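Local coordinates for protein BtrN (Bacillus circulans, PDB 4M7S) that catalyses the radical S-adenosylmethionine-dependent two-electron oxidation of 2-deoxy-scyllo-inosamine to amino-dideoxy-scyllo-inosose in butirosin biosynthesis, using two [4Fe-4S] clusters, at residues G55-H60 against E80-A85; K69-F74 against E98-T103; M170-L175 against K219-G224; T215-M220 against S229-N234. All blocks are in the same frame, centred on the assembly; numbering follows the deposited sequence.

Contact 1: residues G55-H60 against E80-A85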
loop_
_atom_site.group_PDB
_atom_site.type_symbol
_atom_site.label_atom_id
_atom_site.label_comp_id
_atom_site.label_asym_id
_atom_site.label_seq_id
_atom_site.Cartn_x
_atom_site.Cartn_y
_atom_site.Cartn_z
ATOM N N GLY A 55 0.225 10.311 7.903
ATOM C CA GLY A 55 0.942 9.052 7.979
ATOM C C GLY A 55 1.772 8.842 6.728
ATOM O O GLY A 55 2.113 9.803 6.030
ATOM N N ARG A 56 2.095 7.590 6.426
ATOM C CA ARG A 56 2.863 7.293 5.218
ATOM C C ARG A 56 1.948 7.035 4.032
ATOM O O ARG A 56 0.863 6.464 4.179
ATOM C CB ARG A 56 3.749 6.067 5.422
ATOM C CG ARG A 56 4.250 5.864 6.815
ATOM C CD ARG A 56 5.727 6.131 6.910
ATOM N NE ARG A 56 6.299 5.513 8.100
ATOM C CZ ARG A 56 6.154 5.987 9.335
ATOM N NH1 ARG A 56 5.452 7.093 9.554
ATOM N NH2 ARG A 56 6.709 5.348 10.355
ATOM N N ILE A 57 2.389 7.456 2.853
ATOM C CA ILE A 57 1.690 7.116 1.622
ATOM C C ILE A 57 2.668 6.479 0.630
ATOM O O ILE A 57 3.732 7.038 0.352
ATOM C CB ILE A 57 0.949 8.346 1.005
ATOM C CG1 ILE A 57 0.292 7.984 -0.330
ATOM C CG2 ILE A 57 1.897 9.542 0.836
ATOM C CD1 ILE A 57 -0.777 8.986 -0.770
ATOM N N SER A 58 2.334 5.287 0.139
ATOM C CA SER A 58 3.114 4.653 -0.932
ATOM C C SER A 58 2.295 4.478 -2.220
ATOM O O SER A 58 1.060 4.554 -2.191
ATOM C CB SER A 58 3.739 3.330 -0.478
ATOM O OG SER A 58 2.866 2.583 0.332
ATOM N N PHE A 59 2.986 4.251 -3.340
ATOM C CA PHE A 59 2.368 4.311 -4.668
ATOM C C PHE A 59 2.457 3.007 -5.451
ATOM O O PHE A 59 2.437 3.008 -6.695
ATOM C CB PHE A 59 3.019 5.426 -5.481
ATOM C CG PHE A 59 2.981 6.752 -4.797
ATOM C CD1 PHE A 59 1.895 7.605 -4.968
ATOM C CD2 PHE A 59 4.014 7.141 -3.958
ATOM C CE1 PHE A 59 1.851 8.830 -4.337
ATOM C CE2 PHE A 59 3.969 8.370 -3.302
ATOM C CZ PHE A 59 2.889 9.216 -3.500
ATOM N N HIS A 60 2.511 1.886 -4.713
ATOM C CA HIS A 60 2.830 0.535 -5.234
ATOM C C HIS A 60 1.948 -0.559 -4.597
ATOM O O HIS A 60 2.043 -0.789 -3.389
ATOM C CB HIS A 60 4.301 0.230 -4.894
ATOM C CG HIS A 60 4.799 -1.108 -5.366
ATOM N ND1 HIS A 60 6.010 -1.258 -6.008
ATOM C CD2 HIS A 60 4.282 -2.356 -5.250
ATOM C CE1 HIS A 60 6.204 -2.534 -6.293
ATOM N NE2 HIS A 60 5.172 -3.222 -5.845
ATOM N N GLU A 80 0.707 19.046 -1.969
ATOM C CA GLU A 80 -0.295 20.120 -1.940
ATOM C C GLU A 80 -1.441 19.772 -1.007
ATOM O O GLU A 80 -1.894 20.607 -0.223
ATOM C CB GLU A 80 -0.859 20.368 -3.341
ATOM C CG GLU A 80 -0.322 21.601 -4.036
ATOM C CD GLU A 80 -1.028 22.872 -3.604
ATOM O OE1 GLU A 80 -0.331 23.849 -3.259
ATOM O OE2 GLU A 80 -2.280 22.896 -3.617
ATOM N N TYR A 81 -1.912 18.533 -1.110
ATOM C CA TYR A 81 -3.088 18.087 -0.373
ATOM C C TYR A 81 -2.763 17.584 1.031
ATOM O O TYR A 81 -3.494 17.867 1.981
ATOM C CB TYR A 81 -3.836 17.001 -1.159
ATOM C CG TYR A 81 -4.721 17.547 -2.264
ATOM C CD1 TYR A 81 -6.011 17.976 -1.992
ATOM C CD2 TYR A 81 -4.254 17.650 -3.572
ATOM C CE1 TYR A 81 -6.826 18.471 -2.990
ATOM C CE2 TYR A 81 -5.053 18.154 -4.578
ATOM C CZ TYR A 81 -6.341 18.558 -4.282
ATOM O OH TYR A 81 -7.142 19.057 -5.285
ATOM N N ILE A 82 -1.674 16.833 1.156
ATOM C CA ILE A 82 -1.305 16.225 2.434
ATOM C C ILE A 82 0.180 16.447 2.772
ATOM O O ILE A 82 0.957 15.496 2.854
ATOM C CB ILE A 82 -1.667 14.717 2.455
ATOM C CG1 ILE A 82 -1.107 14.001 1.224
ATOM C CG2 ILE A 82 -3.185 14.528 2.477
ATOM C CD1 ILE A 82 -1.368 12.479 1.219
ATOM N N PRO A 83 0.575 17.716 2.977
ATOM C CA PRO A 83 1.996 18.036 3.160
ATOM C C PRO A 83 2.599 17.448 4.446
ATOM O O PRO A 83 3.825 17.349 4.538
ATOM C CB PRO A 83 2.010 19.574 3.205
ATOM C CG PRO A 83 0.635 19.962 3.639
ATOM C CD PRO A 83 -0.281 18.912 3.063
ATOM N N ARG A 84 1.761 17.074 5.413
ATOM C CA ARG A 84 2.243 16.383 6.617
ATOM C C ARG A 84 2.554 14.898 6.360
ATOM O O ARG A 84 3.300 14.279 7.115
ATOM C CB ARG A 84 1.221 16.463 7.753
ATOM C CG ARG A 84 0.790 17.853 8.162
ATOM C CD ARG A 84 -0.249 17.774 9.289
ATOM N NE ARG A 84 0.321 17.239 10.527
ATOM C CZ ARG A 84 -0.329 16.457 11.387
ATOM N NH1 ARG A 84 -1.587 16.092 11.152
ATOM N NH2 ARG A 84 0.287 16.028 12.483
ATOM N N ALA A 85 1.972 14.324 5.310
ATOM C CA ALA A 85 2.152 12.893 5.041
ATOM C C ALA A 85 3.580 12.595 4.602
ATOM O O ALA A 85 4.327 13.506 4.246
ATOM C CB ALA A 85 1.173 12.410 3.994
#
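Ile57 and Ile82 meet methyl to methyl across this buried contact, CD1 of Ile57 standing 4.1 Å from CD1 of Ile82, with the two side chains crossing at about a right angle. Ile57 can reach over because its CG1 branch lies anti to the backbone N (chi1 177°) and runs on nearly straight to CD1. Its other branch turns to the loop, where CG2 of Ile57 lies 4.3 Å from CB of Ala85. The closest approach belongs to the backbone: O of Gly55 is 3.2 Å from CA of Ala85, a CA-H...O contact, and 3.4 Å from the Ala85 CB. A type I turn from Ile82 to Ala85, closed by the bond from Ala85 N to Ile82 O (2.9 Å), brings the Ile82 side chain over the strand and the Ala85 backbone up to Gly55.

The outer side is quite different. Arg56 points its CB away from the turn, and Pro83 and Arg84 are exposed. Inside, Met45 of helix 38-50 also packs on Ile57.

This is part of a beta-alpha-beta unit of the partial TIM barrel of radical SAM enzymes: the chain leaves helix 71-81 here to enter strand 86-91, which pairs with strand 56-58. Between these two segments the chemistry is apolar apart from the bent CA-H...O contact of Ala85 with Gly55, so the turn is probably fitted by shape and exclusion of water; directed bonds begin at Arg86.

Contact 2: residues K69-F74 against E98-T103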
loop_
_atom_site.group_PDB
_atom_site.type_symbol
_atom_site.label_atom_id
_atom_site.label_comp_id
_atom_site.label_asym_id
_atom_site.label_seq_id
_atom_site.Cartn_x
_atom_site.Cartn_y
_atom_site.Cartn_z
ATOM N N LYS A 69 2.587 7.096 -15.779
ATOM C CA LYS A 69 2.917 8.265 -16.592
ATOM C C LYS A 69 2.583 9.574 -15.876
ATOM O O LYS A 69 3.109 10.623 -16.230
ATOM C CB LYS A 69 2.267 8.190 -17.977
ATOM C CG LYS A 69 0.764 8.416 -18.050
ATOM C CD LYS A 69 0.263 8.029 -19.451
ATOM C CE LYS A 69 -1.078 8.669 -19.806
ATOM N NZ LYS A 69 -2.267 8.022 -19.169
ATOM N N ASN A 70 1.737 9.489 -14.848
ATOM C CA ASN A 70 1.320 10.662 -14.079
ATOM C C ASN A 70 2.003 10.735 -12.728
ATOM O O ASN A 70 1.560 11.482 -11.860
ATOM C CB ASN A 70 -0.193 10.640 -13.828
ATOM C CG ASN A 70 -0.992 11.005 -15.046
ATOM O OD1 ASN A 70 -0.725 12.012 -15.698
ATOM N ND2 ASN A 70 -1.991 10.188 -15.365
ATOM N N LEU A 71 3.070 9.964 -12.540
ATOM C CA LEU A 71 3.699 9.892 -11.223
ATOM C C LEU A 71 4.115 11.260 -10.654
ATOM O O LEU A 71 3.831 11.556 -9.497
ATOM C CB LEU A 71 4.882 8.920 -11.213
ATOM C CG LEU A 71 5.420 8.730 -9.789
ATOM C CD1 LEU A 71 4.390 8.025 -8.907
ATOM C CD2 LEU A 71 6.759 8.004 -9.779
ATOM N N ASP A 72 4.773 12.093 -11.453
ATOM C CA ASP A 72 5.229 13.391 -10.952
ATOM C C ASP A 72 4.058 14.233 -10.469
ATOM O O ASP A 72 4.127 14.846 -9.408
ATOM C CB ASP A 72 5.997 14.173 -12.025
ATOM C CG ASP A 72 7.365 13.572 -12.333
ATOM O OD1 ASP A 72 7.759 12.583 -11.677
ATOM O OD2 ASP A 72 8.045 14.099 -13.240
ATOM N N LEU A 73 3.002 14.263 -11.277
ATOM C CA LEU A 73 1.756 14.945 -10.948
ATOM C C LEU A 73 1.210 14.436 -9.618
ATOM O O LEU A 73 0.876 15.222 -8.724
ATOM C CB LEU A 73 0.738 14.657 -12.055
ATOM C CG LEU A 73 -0.536 15.469 -12.319
ATOM C CD1 LEU A 73 -1.743 14.581 -12.203
ATOM C CD2 LEU A 73 -0.662 16.720 -11.454
ATOM N N PHE A 74 1.113 13.111 -9.501
ATOM C CA PHE A 74 0.577 12.479 -8.298
ATOM C C PHE A 74 1.417 12.782 -7.064
ATOM O O PHE A 74 0.878 13.037 -5.989
ATOM C CB PHE A 74 0.444 10.960 -8.481
ATOM C CG PHE A 74 -0.618 10.560 -9.473
ATOM C CD1 PHE A 74 -1.571 11.466 -9.891
ATOM C CD2 PHE A 74 -0.660 9.267 -9.980
ATOM C CE1 PHE A 74 -2.550 11.101 -10.798
ATOM C CE2 PHE A 74 -1.634 8.895 -10.886
ATOM C CZ PHE A 74 -2.580 9.810 -11.295
ATOM N N GLU A 98 19.169 8.720 -12.032
ATOM C CA GLU A 98 19.503 9.764 -11.076
ATOM C C GLU A 98 18.566 10.966 -11.241
ATOM O O GLU A 98 18.168 11.611 -10.262
ATOM C CB GLU A 98 20.961 10.190 -11.249
ATOM C CG GLU A 98 21.395 11.269 -10.286
ATOM C CD GLU A 98 21.410 10.801 -8.844
ATOM O OE1 GLU A 98 21.326 11.662 -7.938
ATOM O OE2 GLU A 98 21.514 9.577 -8.615
ATOM N N LYS A 99 18.210 11.253 -12.491
ATOM C CA LYS A 99 17.280 12.336 -12.800
ATOM C C LYS A 99 15.882 12.126 -12.208
ATOM O O LYS A 99 15.322 13.044 -11.598
ATOM C CB LYS A 99 17.197 12.518 -14.314
ATOM C CG LYS A 99 16.345 13.675 -14.770
ATOM C CD LYS A 99 16.626 13.950 -16.247
ATOM C CE LYS A 99 15.367 14.327 -16.997
ATOM N NZ LYS A 99 14.986 15.739 -16.766
ATOM N N ARG A 100 15.307 10.939 -12.394
ATOM C CA ARG A 100 14.009 10.628 -11.774
ATOM C C ARG A 100 14.105 10.743 -10.254
ATOM O O ARG A 100 13.202 11.262 -9.594
ATOM C CB ARG A 100 13.521 9.217 -12.145
ATOM C CG ARG A 100 13.174 9.027 -13.616
ATOM C CD ARG A 100 12.037 9.948 -14.066
ATOM N NE ARG A 100 10.718 9.531 -13.577
ATOM C CZ ARG A 100 9.855 10.338 -12.953
ATOM N NH1 ARG A 100 10.162 11.614 -12.722
ATOM N NH2 ARG A 100 8.674 9.875 -12.567
ATOM N N LEU A 101 15.210 10.263 -9.702
ATOM C CA LEU A 101 15.408 10.285 -8.256
ATOM C C LEU A 101 15.360 11.724 -7.742
ATOM O O LEU A 101 14.656 12.031 -6.777
ATOM C CB LEU A 101 16.763 9.663 -7.918
ATOM C CG LEU A 101 17.115 9.254 -6.486
ATOM C CD1 LEU A 101 18.437 8.501 -6.509
ATOM C CD2 LEU A 101 17.222 10.432 -5.540
ATOM N N GLN A 102 16.133 12.602 -8.371
ATOM C CA GLN A 102 16.230 13.966 -7.881
ATOM C C GLN A 102 14.925 14.714 -8.103
ATOM O O GLN A 102 14.531 15.533 -7.281
ATOM C CB GLN A 102 17.417 14.692 -8.520
ATOM C CG GLN A 102 18.773 14.097 -8.136
ATOM C CD GLN A 102 19.936 15.012 -8.492
ATOM O OE1 GLN A 102 19.746 16.071 -9.089
ATOM N NE2 GLN A 102 21.147 14.606 -8.123
ATOM N N THR A 103 14.261 14.415 -9.215
ATOM C CA THR A 103 12.973 15.016 -9.549
ATOM C C THR A 103 11.912 14.583 -8.537
ATOM O O THR A 103 11.206 15.417 -7.980
ATOM C CB THR A 103 12.523 14.612 -10.968
ATOM O OG1 THR A 103 13.436 15.155 -11.928
ATOM C CG2 THR A 103 11.124 15.111 -11.259
#
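Asp72 and Arg100 reach toward each other from neighbouring helices and form a salt bridge that hangs on a single carboxylate oxygen. Both terminal nitrogens of Arg100 donate to OD1 of Asp72, end-on: NH1 at 2.8 Å, on the oxygen's syn lone pair, and NH2 at 3.0 Å, arriving from above the carboxylate plane. The oxygen sits at the edge of the guanidinium, in its plane, while the two flat groups are turned 53° apart. Bends at chi2 and chi3 (-61° and -74°) curl the Arg100 chain round to bring its end to the acid. CD2 of Leu71 comes obliquely to the guanidinium, 3.9 Å from NH2 of Arg100.

The two helices are successive crossovers of the radical SAM partial barrel: helix 71-81 leads into strand 86-91, and helix 98-107 follows that strand. Leu104 and Leu107 of the second helix also touch Asp72. The other carboxylate oxygen, OD2 of Asp72, has the methyl CG2 of Thr103 at 3.8 Å. That residue's hydroxyl is turned to its own helix, where OG1 of Thr103 donates to O of Lys99 (2.8 Å). The same carbonyl accepts from Thr103 N at 2.9 Å, the two donors coming from opposite faces of its plane.

Contact 3: residues M170-L175 against K219-G224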
loop_
_atom_site.group_PDB
_atom_site.type_symbol
_atom_site.label_atom_id
_atom_site.label_comp_id
_atom_site.label_asym_id
_atom_site.label_seq_id
_atom_site.Cartn_x
_atom_site.Cartn_y
_atom_site.Cartn_z
HETATM N N MSE A 170 -2.120 -7.052 12.887
HETATM C CA MSE A 170 -2.485 -5.656 13.046
HETATM C C MSE A 170 -2.521 -4.893 11.726
HETATM O O MSE A 170 -2.834 -3.709 11.719
HETATM C CB MSE A 170 -1.521 -4.964 14.012
HETATM C CG MSE A 170 -1.254 -5.731 15.296
HETATM SE SE MSE A 170 -2.894 -6.200 16.224
HETATM C CE MSE A 170 -3.682 -4.416 16.272
ATOM N N VAL A 171 -2.195 -5.552 10.615
ATOM C CA VAL A 171 -2.210 -4.869 9.306
ATOM C C VAL A 171 -3.538 -4.146 9.021
ATOM O O VAL A 171 -3.527 -2.964 8.654
ATOM C CB VAL A 171 -1.822 -5.800 8.129
ATOM C CG1 VAL A 171 -1.849 -5.035 6.787
ATOM C CG2 VAL A 171 -0.438 -6.420 8.366
ATOM N N PRO A 172 -4.689 -4.828 9.210
ATOM C CA PRO A 172 -5.942 -4.102 8.944
ATOM C C PRO A 172 -6.210 -2.952 9.925
ATOM O O PRO A 172 -7.145 -2.189 9.687
ATOM C CB PRO A 172 -7.027 -5.174 9.120
ATOM C CG PRO A 172 -6.308 -6.488 9.003
ATOM C CD PRO A 172 -4.937 -6.243 9.554
ATOM N N SER A 173 -5.426 -2.839 10.995
ATOM C CA SER A 173 -5.554 -1.714 11.921
ATOM C C SER A 173 -4.692 -0.510 11.518
ATOM O O SER A 173 -4.859 0.593 12.063
ATOM C CB SER A 173 -5.181 -2.144 13.338
ATOM O OG SER A 173 -5.971 -3.235 13.758
ATOM N N ASN A 174 -3.759 -0.730 10.594
ATOM C CA ASN A 174 -2.762 0.289 10.246
ATOM C C ASN A 174 -2.698 0.663 8.770
ATOM O O ASN A 174 -2.149 1.704 8.404
ATOM C CB ASN A 174 -1.365 -0.180 10.670
ATOM C CG ASN A 174 -1.197 -0.214 12.166
ATOM O OD1 ASN A 174 -1.411 0.789 12.841
ATOM N ND2 ASN A 174 -0.832 -1.375 12.699
ATOM N N LEU A 175 -3.245 -0.192 7.922
ATOM C CA LEU A 175 -2.987 -0.094 6.491
ATOM C C LEU A 175 -4.284 -0.132 5.711
ATOM O O LEU A 175 -5.144 -0.988 5.954
ATOM C CB LEU A 175 -2.089 -1.266 6.068
ATOM C CG LEU A 175 -1.449 -1.407 4.680
ATOM C CD1 LEU A 175 -2.135 -2.495 3.876
ATOM C CD2 LEU A 175 -1.419 -0.088 3.916
ATOM N N LYS A 219 -10.903 -5.932 14.120
ATOM C CA LYS A 219 -11.115 -6.429 15.482
ATOM C C LYS A 219 -10.893 -7.939 15.548
ATOM O O LYS A 219 -10.273 -8.457 16.480
ATOM C CB LYS A 219 -12.540 -6.091 15.945
ATOM C CG LYS A 219 -12.976 -6.769 17.239
ATOM C CD LYS A 219 -14.492 -6.710 17.370
ATOM C CE LYS A 219 -15.009 -5.319 17.000
ATOM N NZ LYS A 219 -16.407 -5.340 16.465
HETATM N N MSE A 220 -11.416 -8.633 14.544
HETATM C CA MSE A 220 -11.318 -10.087 14.429
HETATM C C MSE A 220 -9.849 -10.514 14.280
HETATM O O MSE A 220 -9.414 -11.497 14.880
HETATM C CB MSE A 220 -12.143 -10.528 13.212
HETATM C CG MSE A 220 -12.151 -12.008 12.880
HETATM SE SE MSE A 220 -12.735 -12.343 11.032
HETATM C CE MSE A 220 -14.496 -11.522 11.087
ATOM N N LEU A 221 -9.091 -9.765 13.485
ATOM C CA LEU A 221 -7.676 -10.072 13.264
ATOM C C LEU A 221 -6.797 -9.602 14.423
ATOM O O LEU A 221 -5.739 -10.182 14.692
ATOM C CB LEU A 221 -7.178 -9.481 11.943
ATOM C CG LEU A 221 -7.266 -10.376 10.706
ATOM C CD1 LEU A 221 -6.598 -11.712 10.984
ATOM C CD2 LEU A 221 -8.703 -10.594 10.290
ATOM N N LYS A 222 -7.225 -8.553 15.114
ATOM C CA LYS A 222 -6.513 -8.135 16.311
ATOM C C LYS A 222 -6.617 -9.232 17.374
ATOM O O LYS A 222 -5.689 -9.442 18.164
ATOM C CB LYS A 222 -7.058 -6.804 16.836
ATOM C CG LYS A 222 -6.282 -6.261 18.019
ATOM C CD LYS A 222 -6.780 -4.886 18.432
ATOM C CE LYS A 222 -6.124 -4.426 19.730
ATOM N NZ LYS A 222 -6.615 -3.089 20.172
ATOM N N GLU A 223 -7.740 -9.948 17.370
ATOM C CA GLU A 223 -7.983 -11.024 18.336
ATOM C C GLU A 223 -7.447 -12.376 17.864
ATOM O O GLU A 223 -7.581 -13.376 18.561
ATOM C CB GLU A 223 -9.476 -11.155 18.625
ATOM C CG GLU A 223 -10.046 -10.073 19.527
ATOM C CD GLU A 223 -11.563 -10.113 19.593
ATOM O OE1 GLU A 223 -12.168 -10.934 18.868
ATOM O OE2 GLU A 223 -12.150 -9.323 20.367
ATOM N N GLY A 224 -6.869 -12.406 16.667
ATOM C CA GLY A 224 -6.234 -13.610 16.163
ATOM C C GLY A 224 -7.161 -14.636 15.536
ATOM O O GLY A 224 -6.867 -15.822 15.541
#
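Lys222 and Met170, deposited as selenomethionine, make the closest approach between two parts of the auxiliary-cluster domain, which belongs to the SPASM family: a short helical turn after Cys169, and the last turn of helix 212-222. That last turn ends at Gly224 in a Schellman motif, its positive phi carrying the chain out of the helix. Lys222 leaves the backbone with CG anti to N (chi1 -175°) and stays extended, so its methylenes cross the bent end of Met170 at a slant. CB of Lys222 comes first, 4.2 Å from the Met170 CE. CG of Lys222 is nearest, 3.6 Å from CE and 3.8 Å from SE of Met170, and CD of Lys222 is again 3.8 Å from that CE. The ammonium NZ at the tip goes on to a hydrogen bond with a glycerol, probably from the crystallisation liquor. The apolar methylenes of Lys222 thus pack on Met170, while the charged end lies beyond them.

Deeper in, Pro172, which touches the iron-sulfur cluster, turns its ring to the helix. Leu221 has a backbone hydrogen bond to the cluster ligand Cys169, and its CB lies 4.3 Å from CG of Pro172.

Contact 4: residues T215-M220 against S229-N234. With SF4 (iron/sulfur cluster), chain B.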
loop_
_atom_site.group_PDB
_atom_site.type_symbol
_atom_site.label_atom_id
_atom_site.label_comp_id
_atom_site.label_asym_id
_atom_site.label_seq_id
_atom_site.Cartn_x
_atom_site.Cartn_y
_atom_site.Cartn_z
ATOM N N THR A 215 -14.326 -2.543 10.338
ATOM C CA THR A 215 -14.192 -2.502 11.792
ATOM C C THR A 215 -14.186 -3.890 12.431
ATOM O O THR A 215 -13.352 -4.188 13.290
ATOM C CB THR A 215 -15.298 -1.632 12.411
ATOM O OG1 THR A 215 -15.162 -0.295 11.905
ATOM C CG2 THR A 215 -15.194 -1.622 13.923
ATOM N N SER A 216 -15.119 -4.739 12.020
ATOM C CA SER A 216 -15.171 -6.081 12.580
ATOM C C SER A 216 -13.976 -6.905 12.099
ATOM O O SER A 216 -13.444 -7.725 12.844
ATOM C CB SER A 216 -16.491 -6.774 12.241
ATOM O OG SER A 216 -16.642 -6.933 10.848
ATOM N N PHE A 217 -13.536 -6.666 10.864
ATOM C CA PHE A 217 -12.405 -7.415 10.322
ATOM C C PHE A 217 -11.150 -7.122 11.129
ATOM O O PHE A 217 -10.436 -8.039 11.525
ATOM C CB PHE A 217 -12.173 -7.081 8.842
ATOM C CG PHE A 217 -11.089 -7.902 8.190
ATOM C CD1 PHE A 217 -11.293 -9.248 7.903
ATOM C CD2 PHE A 217 -9.872 -7.327 7.846
ATOM C CE1 PHE A 217 -10.298 -10.005 7.291
ATOM C CE2 PHE A 217 -8.876 -8.075 7.227
ATOM C CZ PHE A 217 -9.088 -9.412 6.956
ATOM N N ARG A 218 -10.876 -5.845 11.383
ATOM C CA ARG A 218 -9.641 -5.500 12.075
ATOM C C ARG A 218 -9.701 -5.943 13.540
ATOM O O ARG A 218 -8.680 -6.304 14.123
ATOM C CB ARG A 218 -9.281 -4.009 11.921
ATOM C CG ARG A 218 -9.945 -3.071 12.905
ATOM C CD ARG A 218 -9.396 -1.650 12.742
ATOM N NE ARG A 218 -9.417 -1.226 11.348
ATOM C CZ ARG A 218 -10.402 -0.525 10.792
ATOM N NH1 ARG A 218 -11.441 -0.143 11.516
ATOM N NH2 ARG A 218 -10.342 -0.190 9.514
ATOM N N LYS A 219 -10.903 -5.932 14.120
ATOM C CA LYS A 219 -11.115 -6.429 15.482
ATOM C C LYS A 219 -10.893 -7.939 15.548
ATOM O O LYS A 219 -10.273 -8.457 16.480
ATOM C CB LYS A 219 -12.540 -6.091 15.945
ATOM C CG LYS A 219 -12.976 -6.769 17.239
ATOM C CD LYS A 219 -14.492 -6.710 17.370
ATOM C CE LYS A 219 -15.009 -5.319 17.000
ATOM N NZ LYS A 219 -16.407 -5.340 16.465
HETATM N N MSE A 220 -11.416 -8.633 14.544
HETATM C CA MSE A 220 -11.318 -10.087 14.429
HETATM C C MSE A 220 -9.849 -10.514 14.280
HETATM O O MSE A 220 -9.414 -11.497 14.880
HETATM C CB MSE A 220 -12.143 -10.528 13.212
HETATM C CG MSE A 220 -12.151 -12.008 12.880
HETATM SE SE MSE A 220 -12.735 -12.343 11.032
HETATM C CE MSE A 220 -14.496 -11.522 11.087
ATOM N N SER A 229 -11.352 -15.852 8.360
ATOM C CA SER A 229 -11.261 -15.064 7.139
ATOM C C SER A 229 -10.700 -15.867 5.960
ATOM O O SER A 229 -9.662 -16.509 6.080
ATOM C CB SER A 229 -10.351 -13.858 7.376
ATOM O OG SER A 229 -10.014 -13.264 6.143
ATOM N N ASP A 230 -11.366 -15.804 4.813
ATOM C CA ASP A 230 -10.864 -16.482 3.620
ATOM C C ASP A 230 -9.565 -15.853 3.119
ATOM O O ASP A 230 -8.793 -16.491 2.400
ATOM C CB ASP A 230 -11.912 -16.471 2.507
ATOM C CG ASP A 230 -13.052 -17.444 2.767
ATOM O OD1 ASP A 230 -12.894 -18.340 3.632
ATOM O OD2 ASP A 230 -14.099 -17.319 2.092
ATOM N N LEU A 231 -9.339 -14.597 3.494
ATOM C CA LEU A 231 -8.095 -13.908 3.171
ATOM C C LEU A 231 -6.985 -14.443 4.066
ATOM O O LEU A 231 -5.934 -14.862 3.586
ATOM C CB LEU A 231 -8.247 -12.404 3.419
ATOM C CG LEU A 231 -7.510 -11.359 2.577
ATOM C CD1 LEU A 231 -7.306 -10.063 3.387
ATOM C CD2 LEU A 231 -6.200 -11.858 1.930
ATOM N N CYS A 232 -7.231 -14.440 5.373
ATOM C CA CYS A 232 -6.158 -14.648 6.357
ATOM C C CYS A 232 -5.865 -16.091 6.750
ATOM O O CYS A 232 -4.755 -16.398 7.186
ATOM C CB CYS A 232 -6.452 -13.833 7.619
ATOM S SG CYS A 232 -6.779 -12.096 7.236
ATOM N N LYS A 233 -6.844 -16.976 6.599
ATOM C CA LYS A 233 -6.731 -18.331 7.143
ATOM C C LYS A 233 -5.541 -19.128 6.597
ATOM O O LYS A 233 -5.048 -20.037 7.254
ATOM C CB LYS A 233 -8.040 -19.096 6.938
ATOM C CG LYS A 233 -8.366 -19.382 5.482
ATOM C CD LYS A 233 -9.770 -19.949 5.344
ATOM C CE LYS A 233 -9.994 -20.493 3.940
ATOM N NZ LYS A 233 -11.385 -20.996 3.766
ATOM N N ASN A 234 -5.077 -18.782 5.401
ATOM C CA ASN A 234 -3.929 -19.463 4.817
ATOM C C ASN A 234 -2.709 -18.559 4.744
ATOM O O ASN A 234 -1.689 -18.921 4.151
ATOM C CB ASN A 234 -4.280 -20.006 3.435
ATOM C CG ASN A 234 -5.321 -21.098 3.499
ATOM O OD1 ASN A 234 -5.290 -21.942 4.394
ATOM N ND2 ASN A 234 -6.260 -21.079 2.561
HETATM FE FE1 SF4 B . -2.132 -12.009 6.381
HETATM FE FE2 SF4 B . -4.678 -11.333 6.913
HETATM FE FE3 SF4 B . -3.071 -9.660 5.576
HETATM FE FE4 SF4 B . -2.737 -10.079 8.182
HETATM S S1 SF4 B . -4.564 -9.054 7.222
HETATM S S2 SF4 B . -1.050 -10.005 6.626
HETATM S S3 SF4 B . -3.217 -12.313 8.377
HETATM S S4 SF4 B . -3.786 -11.703 4.800
#
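Two first torsions bring Phe217 and Cys232 together: CG of Phe217 lies anti to the backbone N (chi1 -175°), which swings the ring from helix 212-222 toward the loop, and SG of Cys232 lies beside its own backbone N (chi1 -52°), where it can bind the cluster and touch the ring at once. CZ of Phe217 is 3.6 Å from SG of Cys232, an oblique sulfur-aromatic contact. The same CZ has CD1 of Leu231 at 4.0 Å, the ring and the leucine crossing at about a right angle. At the ring edge, in plane, OG of Ser229 is 3.5 Å from CE1 of Phe217.

That hydroxyl also organises the loop. OG of Ser229 accepts from Cys232 N at 3.1 Å (N-H...O 159°), an ST motif, and more weakly from Leu231 N. It probably acts as a second-shell group, helping to place the cysteine, whose SG binds FE2 of the auxiliary [4Fe-4S] cluster at 2.3 Å. Leu231 adds an apolar wall, its CD2 3.8 Å from S4 of the cluster. From the helix side Phe217 also packs on Pro172, another pocket residue.

The chemistry implies a ligand thiolate held by iron on one side and bordered by hydrocarbon on another, a setting that probably limits polar contact on that side and could tune the electrostatics of the cluster.

In the fold
Contacts 1 and 2 come first along the chain, interleaved, and both use helix 71-81 of the radical SAM partial barrel; their centres lie about 15 Å apart. Contacts 3 and 4 follow in the auxiliary-cluster domain, both built on helix 212-222, with centres only about 7 Å apart. They touch directly, Pro172 of contact 3 meeting Phe217 and Arg218 of contact 4. The two groups are well separated, contacts 2 and 4 being about 36 Å apart between centres, on opposite sides of the chain's centre. Yet one mixed sheet spans both domains: strand 7-10 lies between strands 56-58 and 175-178, linking the AdoMet-cluster half to the auxiliary-cluster half.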